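Local coordinates for protein formiminotetrahydrofolate cyclodeaminase (Thermotoga maritima, PDB 1O5H) that probably catalyses the cyclisation of 5-formimidoyltetrahydrofolate to 5,10-methenyltetrahydrofolate with release of ammonia, at residues M122-R126 against E187-Q191; A95-V99 against N112-A117; G36-S41 against V163-N167. One frame throughout, in Å; residues are numbered along the deposited sequence.

Contact 1. Residues M122-R126 against E187-Q191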
# COMPACT_ATOMS: atom_id res chain seq x y z
N MSE A 122 7.87 11.46 9.10
CA MSE A 122 9.01 10.93 9.83
C MSE A 122 8.54 9.89 10.83
O MSE A 122 9.06 8.78 10.87
CB MSE A 122 9.78 12.06 10.51
CG MSE A 122 11.19 11.71 10.95
SE MSE A 122 12.31 10.67 9.70
CE MSE A 122 12.42 11.86 8.35
N ASP A 123 7.53 10.25 11.62
CA ASP A 123 6.98 9.34 12.62
C ASP A 123 6.40 8.10 11.98
O ASP A 123 6.68 7.00 12.44
CB ASP A 123 6.00 10.05 13.55
CG ASP A 123 6.73 10.98 14.52
OD1 ASP A 123 7.97 10.82 14.65
OD2 ASP A 123 6.18 11.88 15.20
N VAL A 124 5.66 8.28 10.88
CA VAL A 124 5.13 7.13 10.16
C VAL A 124 6.25 6.20 9.79
O VAL A 124 6.14 4.98 9.99
CB VAL A 124 4.39 7.53 8.87
CG1 VAL A 124 3.97 6.29 8.13
CG2 VAL A 124 3.18 8.36 9.18
N ILE A 125 7.34 6.75 9.28
CA ILE A 125 8.50 5.93 8.92
C ILE A 125 9.05 5.15 10.10
O ILE A 125 9.48 4.01 9.98
CB ILE A 125 9.60 6.78 8.32
CG1 ILE A 125 9.21 7.25 6.92
CG2 ILE A 125 10.88 6.00 8.25
CD1 ILE A 125 10.14 8.26 6.32
N ARG A 126 9.06 5.76 11.27
CA ARG A 126 9.59 5.04 12.41
C ARG A 126 8.73 3.84 12.67
O ARG A 126 9.26 2.77 12.90
CB ARG A 126 9.61 5.89 13.64
CG ARG A 126 10.58 7.01 13.65
CD ARG A 126 10.62 7.61 15.02
NE ARG A 126 11.20 8.93 15.02
CZ ARG A 126 11.70 9.49 16.11
NH1 ARG A 126 12.22 10.72 16.06
NH2 ARG A 126 11.68 8.80 17.25
N GLU A 187 18.32 11.11 10.33
CA GLU A 187 17.38 10.13 10.82
C GLU A 187 16.76 9.37 9.66
O GLU A 187 16.71 8.16 9.64
CB GLU A 187 16.26 10.83 11.56
CG GLU A 187 15.43 9.85 12.37
CD GLU A 187 14.21 10.48 13.04
OE1 GLU A 187 14.06 11.71 13.01
OE2 GLU A 187 13.41 9.73 13.61
N LEU A 188 16.25 10.11 8.69
CA LEU A 188 15.69 9.48 7.51
C LEU A 188 16.66 8.44 6.93
O LEU A 188 16.25 7.36 6.54
CB LEU A 188 15.39 10.55 6.49
CG LEU A 188 14.90 10.08 5.15
CD1 LEU A 188 13.75 9.12 5.34
CD2 LEU A 188 14.46 11.31 4.35
N GLU A 189 17.94 8.77 6.88
CA GLU A 189 18.94 7.95 6.22
C GLU A 189 19.06 6.60 6.91
O GLU A 189 19.13 5.53 6.27
CB GLU A 189 20.25 8.71 6.31
CG GLU A 189 21.19 8.45 5.16
CD GLU A 189 22.44 9.31 5.22
OE1 GLU A 189 23.11 9.42 6.29
OE2 GLU A 189 22.77 9.84 4.16
N GLU A 190 19.05 6.67 8.24
CA GLU A 190 19.12 5.52 9.12
C GLU A 190 17.88 4.67 9.08
O GLU A 190 17.98 3.45 8.98
CB GLU A 190 19.24 6.02 10.51
CG GLU A 190 20.21 7.13 10.63
CD GLU A 190 21.19 6.82 11.70
OE1 GLU A 190 21.80 5.72 11.52
OE2 GLU A 190 21.30 7.61 12.67
N GLN A 191 16.72 5.29 9.19
CA GLN A 191 15.51 4.52 9.13
C GLN A 191 15.49 3.80 7.79
O GLN A 191 15.20 2.62 7.70
CB GLN A 191 14.29 5.39 9.33
CG GLN A 191 14.33 6.21 10.61
CD GLN A 191 14.30 5.38 11.85
OE1 GLN A 191 13.37 5.48 12.64
NE2 GLN A 191 15.32 4.56 12.04

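Contact 2. Residues A95-V99 against N112-A117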
# COMPACT_ATOMS: atom_id res chain seq x y z
N ALA A 95 -1.65 18.83 10.20
CA ALA A 95 -0.39 19.50 9.96
C ALA A 95 -0.45 20.32 8.69
O ALA A 95 0.09 21.43 8.64
CB ALA A 95 0.75 18.50 9.90
N PHE A 96 -1.14 19.78 7.68
CA PHE A 96 -1.28 20.46 6.39
C PHE A 96 -2.12 21.70 6.51
O PHE A 96 -1.81 22.70 5.90
CB PHE A 96 -1.88 19.55 5.32
CG PHE A 96 -1.81 20.13 3.93
CD1 PHE A 96 -2.65 21.19 3.56
CD2 PHE A 96 -0.90 19.61 2.99
CE1 PHE A 96 -2.58 21.74 2.27
CE2 PHE A 96 -0.82 20.14 1.68
CZ PHE A 96 -1.67 21.21 1.32
N GLU A 97 -3.21 21.62 7.27
CA GLU A 97 -4.07 22.78 7.51
C GLU A 97 -3.27 23.88 8.15
O GLU A 97 -3.27 25.00 7.67
CB GLU A 97 -5.25 22.46 8.42
CG GLU A 97 -6.12 21.28 8.00
CD GLU A 97 -7.01 21.56 6.79
OE1 GLU A 97 -7.00 22.69 6.27
OE2 GLU A 97 -7.73 20.62 6.37
N LYS A 98 -2.60 23.55 9.24
CA LYS A 98 -1.77 24.49 9.96
C LYS A 98 -0.69 25.18 9.10
O LYS A 98 -0.54 26.39 9.17
CB LYS A 98 -1.16 23.79 11.15
CG LYS A 98 -0.64 24.71 12.19
CD LYS A 98 0.17 23.98 13.24
CE LYS A 98 0.62 24.94 14.33
NZ LYS A 98 1.23 24.23 15.48
N VAL A 99 0.03 24.42 8.28
CA VAL A 99 1.00 25.02 7.33
C VAL A 99 0.32 25.95 6.31
O VAL A 99 0.71 27.11 6.18
CB VAL A 99 1.85 23.94 6.60
CG1 VAL A 99 2.51 24.50 5.32
CG2 VAL A 99 2.90 23.38 7.54
N ASN A 112 7.88 27.03 11.94
CA ASN A 112 7.56 26.09 12.99
C ASN A 112 6.49 25.07 12.56
O ASN A 112 6.55 23.89 12.94
CB ASN A 112 7.12 26.85 14.24
CG ASN A 112 6.14 26.08 15.07
OD1 ASN A 112 6.52 25.19 15.83
ND2 ASN A 112 4.85 26.41 14.92
N ALA A 113 5.52 25.51 11.77
CA ALA A 113 4.46 24.62 11.32
C ALA A 113 5.07 23.62 10.37
O ALA A 113 4.81 22.42 10.48
CB ALA A 113 3.39 25.40 10.62
N LEU A 114 5.89 24.13 9.46
CA LEU A 114 6.63 23.29 8.54
C LEU A 114 7.39 22.16 9.26
O LEU A 114 7.40 21.03 8.78
CB LEU A 114 7.55 24.14 7.69
CG LEU A 114 6.93 24.95 6.55
CD1 LEU A 114 7.91 26.04 6.18
CD2 LEU A 114 6.62 24.06 5.35
N LYS A 115 7.99 22.47 10.41
CA LYS A 115 8.73 21.48 11.19
C LYS A 115 7.82 20.40 11.69
O LYS A 115 8.09 19.21 11.53
CB LYS A 115 9.47 22.11 12.38
CG LYS A 115 10.78 22.82 12.01
CD LYS A 115 11.40 23.48 13.23
CE LYS A 115 12.33 24.62 12.84
NZ LYS A 115 13.42 24.66 13.84
N GLU A 116 6.71 20.81 12.31
CA GLU A 116 5.76 19.85 12.83
C GLU A 116 5.29 18.97 11.70
O GLU A 116 5.28 17.75 11.84
CB GLU A 116 4.58 20.53 13.50
CG GLU A 116 4.89 21.06 14.88
CD GLU A 116 3.72 21.79 15.51
OE1 GLU A 116 2.64 21.85 14.88
OE2 GLU A 116 3.88 22.32 16.63
N ALA A 117 4.93 19.59 10.58
CA ALA A 117 4.42 18.85 9.44
C ALA A 117 5.42 17.81 8.95
O ALA A 117 5.06 16.67 8.68
CB ALA A 117 4.05 19.77 8.34

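Contact 3. Residues G36-S41 against V163-N167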
# COMPACT_ATOMS: atom_id res chain seq x y z
N GLY A 36 -1.16 12.06 0.20
CA GLY A 36 -0.36 10.85 0.10
C GLY A 36 0.06 10.32 1.45
O GLY A 36 -0.19 9.15 1.77
N GLY A 37 0.68 11.21 2.24
CA GLY A 37 1.20 10.87 3.57
C GLY A 37 0.15 10.18 4.38
O GLY A 37 0.40 9.09 4.87
N ALA A 38 -1.03 10.80 4.48
CA ALA A 38 -2.17 10.17 5.16
C ALA A 38 -2.46 8.77 4.61
O ALA A 38 -2.51 7.79 5.39
CB ALA A 38 -3.39 11.03 5.08
N VAL A 39 -2.59 8.67 3.28
CA VAL A 39 -2.83 7.36 2.66
C VAL A 39 -1.77 6.36 3.10
O VAL A 39 -2.10 5.24 3.52
CB VAL A 39 -2.87 7.45 1.14
CG1 VAL A 39 -3.00 6.10 0.53
CG2 VAL A 39 -4.01 8.32 0.68
N GLY A 40 -0.50 6.77 3.02
CA GLY A 40 0.63 5.99 3.50
C GLY A 40 0.42 5.40 4.90
O GLY A 40 0.55 4.17 5.09
N SER A 41 0.10 6.26 5.87
CA SER A 41 -0.27 5.74 7.19
C SER A 41 -1.35 4.68 7.15
O SER A 41 -1.26 3.66 7.86
CB SER A 41 -0.72 6.86 8.10
OG SER A 41 0.36 7.73 8.35
N VAL A 163 6.57 6.27 0.30
CA VAL A 163 5.57 7.35 0.28
C VAL A 163 6.02 8.42 1.25
O VAL A 163 6.20 9.59 0.87
CB VAL A 163 4.17 6.85 0.69
CG1 VAL A 163 3.28 8.01 1.03
CG2 VAL A 163 3.54 6.04 -0.40
N GLU A 164 6.24 8.02 2.48
CA GLU A 164 6.52 8.96 3.53
C GLU A 164 7.84 9.69 3.36
O GLU A 164 7.94 10.87 3.71
CB GLU A 164 6.46 8.26 4.86
CG GLU A 164 5.14 7.53 5.02
CD GLU A 164 3.95 8.45 5.09
OE1 GLU A 164 4.13 9.69 5.17
OE2 GLU A 164 2.80 7.94 5.09
N LYS A 165 8.84 9.02 2.79
CA LYS A 165 10.11 9.67 2.52
C LYS A 165 9.87 10.86 1.62
O LYS A 165 10.35 11.98 1.92
CB LYS A 165 11.07 8.73 1.82
CG LYS A 165 12.39 9.35 1.48
CD LYS A 165 13.27 8.37 0.74
CE LYS A 165 14.65 8.95 0.55
NZ LYS A 165 15.45 7.99 -0.21
N VAL A 166 9.12 10.65 0.54
CA VAL A 166 8.80 11.79 -0.30
C VAL A 166 8.12 12.91 0.51
O VAL A 166 8.48 14.09 0.38
CB VAL A 166 7.98 11.39 -1.53
CG1 VAL A 166 7.18 12.58 -2.09
CG2 VAL A 166 8.91 10.82 -2.58
N ASN A 167 7.19 12.54 1.39
CA ASN A 167 6.52 13.55 2.16
C ASN A 167 7.42 14.25 3.17
O ASN A 167 7.34 15.48 3.34
CB ASN A 167 5.21 13.01 2.73
CG ASN A 167 4.21 12.69 1.64
OD1 ASN A 167 3.59 11.64 1.65
ND2 ASN A 167 4.06 13.58 0.68

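Contact 1. Residues M122-R126 against E187-Q191
Glu-187 and Met-122, the latter present as selenomethionine, run past each other in opposite directions as each reaches from its own helix to the other. Met-122 CG lies 3.5 Å from Glu-187 OE1, and the selenium rests beside the carboxylate carbon. Two successive bends in the Met-122 chain, at chi2 (43°) and chi3, then turn its methyl group toward the other helix, where CE meets Leu-188 CB at 3.7 Å. A long unbranched chain suits this place, since it can pass alongside the carboxylate of Glu-187 and still end on Leu-188. Glu-187 does the reverse: its straight chain lifts the carboxylate off its helix and over Arg-126. There OE2 stands above one face of the guanidinium, 2.7 Å from Arg-126 NE, with the two planes 76° apart, making a salt bridge that rests on charge. Asp-123 OD1 approaches NE from the opposite face in a long salt bridge, so the arginine lies between two acids and probably offsets their mutual repulsion.

Gln-191, one turn beyond Glu-187, divides its work. Its CB packs on Ile-125 CG2 at 3.6 Å, while its OE1 lies 3.3 Å from Arg-126 CG and also takes a weak hydrogen bond from Lys-129. Deeper in, Ile-125 CD1 and Leu-188 CD1 meet at 3.8 Å, with Val-168 and Leu-169 of helix 147-172 close to Met-122 and Leu-188 respectively. The apolar ends thus face the protein interior and the charges gather along one border of the contact. Segments 122-126 and 187-191 run nearly parallel (24°), their axes approaching to 10.5 Å; helix 147-172 separates their helices in the chain, which is consistent with both running the same way in this all-helical fold.

Contact 2. Residues A95-V99 against N112-A117
Asn-112 makes a loose start to the contact, its ND2 lying 4.3 Å from Lys-98 NZ at the border of the two helices. At Ala-113 the packing becomes close: its CB meets Val-99 CG2 at 3.7 Å, and the small methyl lets the two backbones draw together. Val-99 packs beside it with a compact, branched side chain whose two methyls do different work. A chi1 of 162° sets CG1 anti to the backbone N and leaves CG2 beside it, so that CG2 settles over the main chain of the Ala-113 to Leu-114 step, 3.6 Å from Leu-114 N. CG1 goes to Leu-114 itself, meeting CD2 at 4.1 Å as the two side chains cross at about a right angle. Leu-114 also touches Glu-174 and Ile-175, so this larger residue spans from the helix pair to a neighbouring loop.

The two helices, 68-100 and 107-141, are consecutive in the chain and make a helical hairpin; within it, segments 95-99 and 112-117 differ in direction by 165°, and their axes approach to 8.8 Å. Lys-115, next in order, points away from this pairing and forms a salt bridge with Asp-177. Glu-116 returns to the contact at its outer edge. Its extended chain meets the equally extended Lys-98 chain obliquely, and Lys-98 NZ donates to Glu-116 OE1 over 2.8 Å. The ammonium comes in on the syn side of that oxygen, 28° out of the carboxylate plane, and long flexible chains of opposite charge suit such a place near solvent. Ala-117 ends the segment with another small residue, facing a second alanine: Ala-95 CB lies 3.7 Å from Ala-117 CA, and the CA atoms of the pair are 4.9 Å apart. Ala-117 CB also touches Val-99 CG2, which thereby bridges two successive turns of the opposing helix.

Contact 3. Residues G36-S41 against V163-N167
The carbonyl oxygen of Gly-37 has two polar neighbours: Glu-164 OE2 lies 2.7 Å from it across the contact, while Ser-41 N gives it the usual helical hydrogen bond at 3.0 Å. Glu-164 reaches this spot by folding rather than stretching. A bend at chi2 (-66°) turns its carboxyl group onto the first turns of helix 36-56, with OE2 near Gly-40 CA at 3.3 Å and OE1 near Gly-37 CA at 3.5 Å. Glycine suits both positions because the carboxyl group lies directly on the main chain, with no side chain in between.

Val-163, one residue earlier, supplies the apolar part. Its CG1, anti to the backbone N, reaches toward the helix and rests 3.7 Å from Gly-36 O. Asn-167, a turn further on, carries its OD1 to the same glycine-rich turn, and that oxygen accepts a hydrogen bond from Asn-152 ND2 of the second subunit. Gly-36 N donates to Asp-149 OD1 of the same second subunit, while Pro-121, Val-124 and Ile-125 of helix 107-141 pack against Glu-164.

Segments 36-41 and 163-167 run roughly antiparallel (149°), with axes approaching to 8.9 Å. Since helix 36-56 begins here, the positive end of its dipole would be expected to favour oxygens such as those of Asn-167 and the second subunit's Asp-149. The chemistry therefore implies that this buried helix start is joined to the dimer interface through polar groups as well as through packing.

How the contacts relate
Contacts 1 and 3 adjoin, their centres about 12 Å apart: Ile-125 CG1 lies 3.6 Å from Glu-164 CB, so Ile-125 of contact 1 packs directly on Glu-164 of contact 3. Along the chain their segments alternate, and the two contacts together tie helices 36-56, 107-141, 147-172 and 178-206 to one another. Contact 2 precedes contact 1 on the same helix 107-141, with centres about 18 Å apart, and lies farther from the middle of the chain. It also sits about 15 Å, centre to centre, from contact 3, within the sequence that contact 3 spans. Among the three, contact 3 is the one that the second subunit touches.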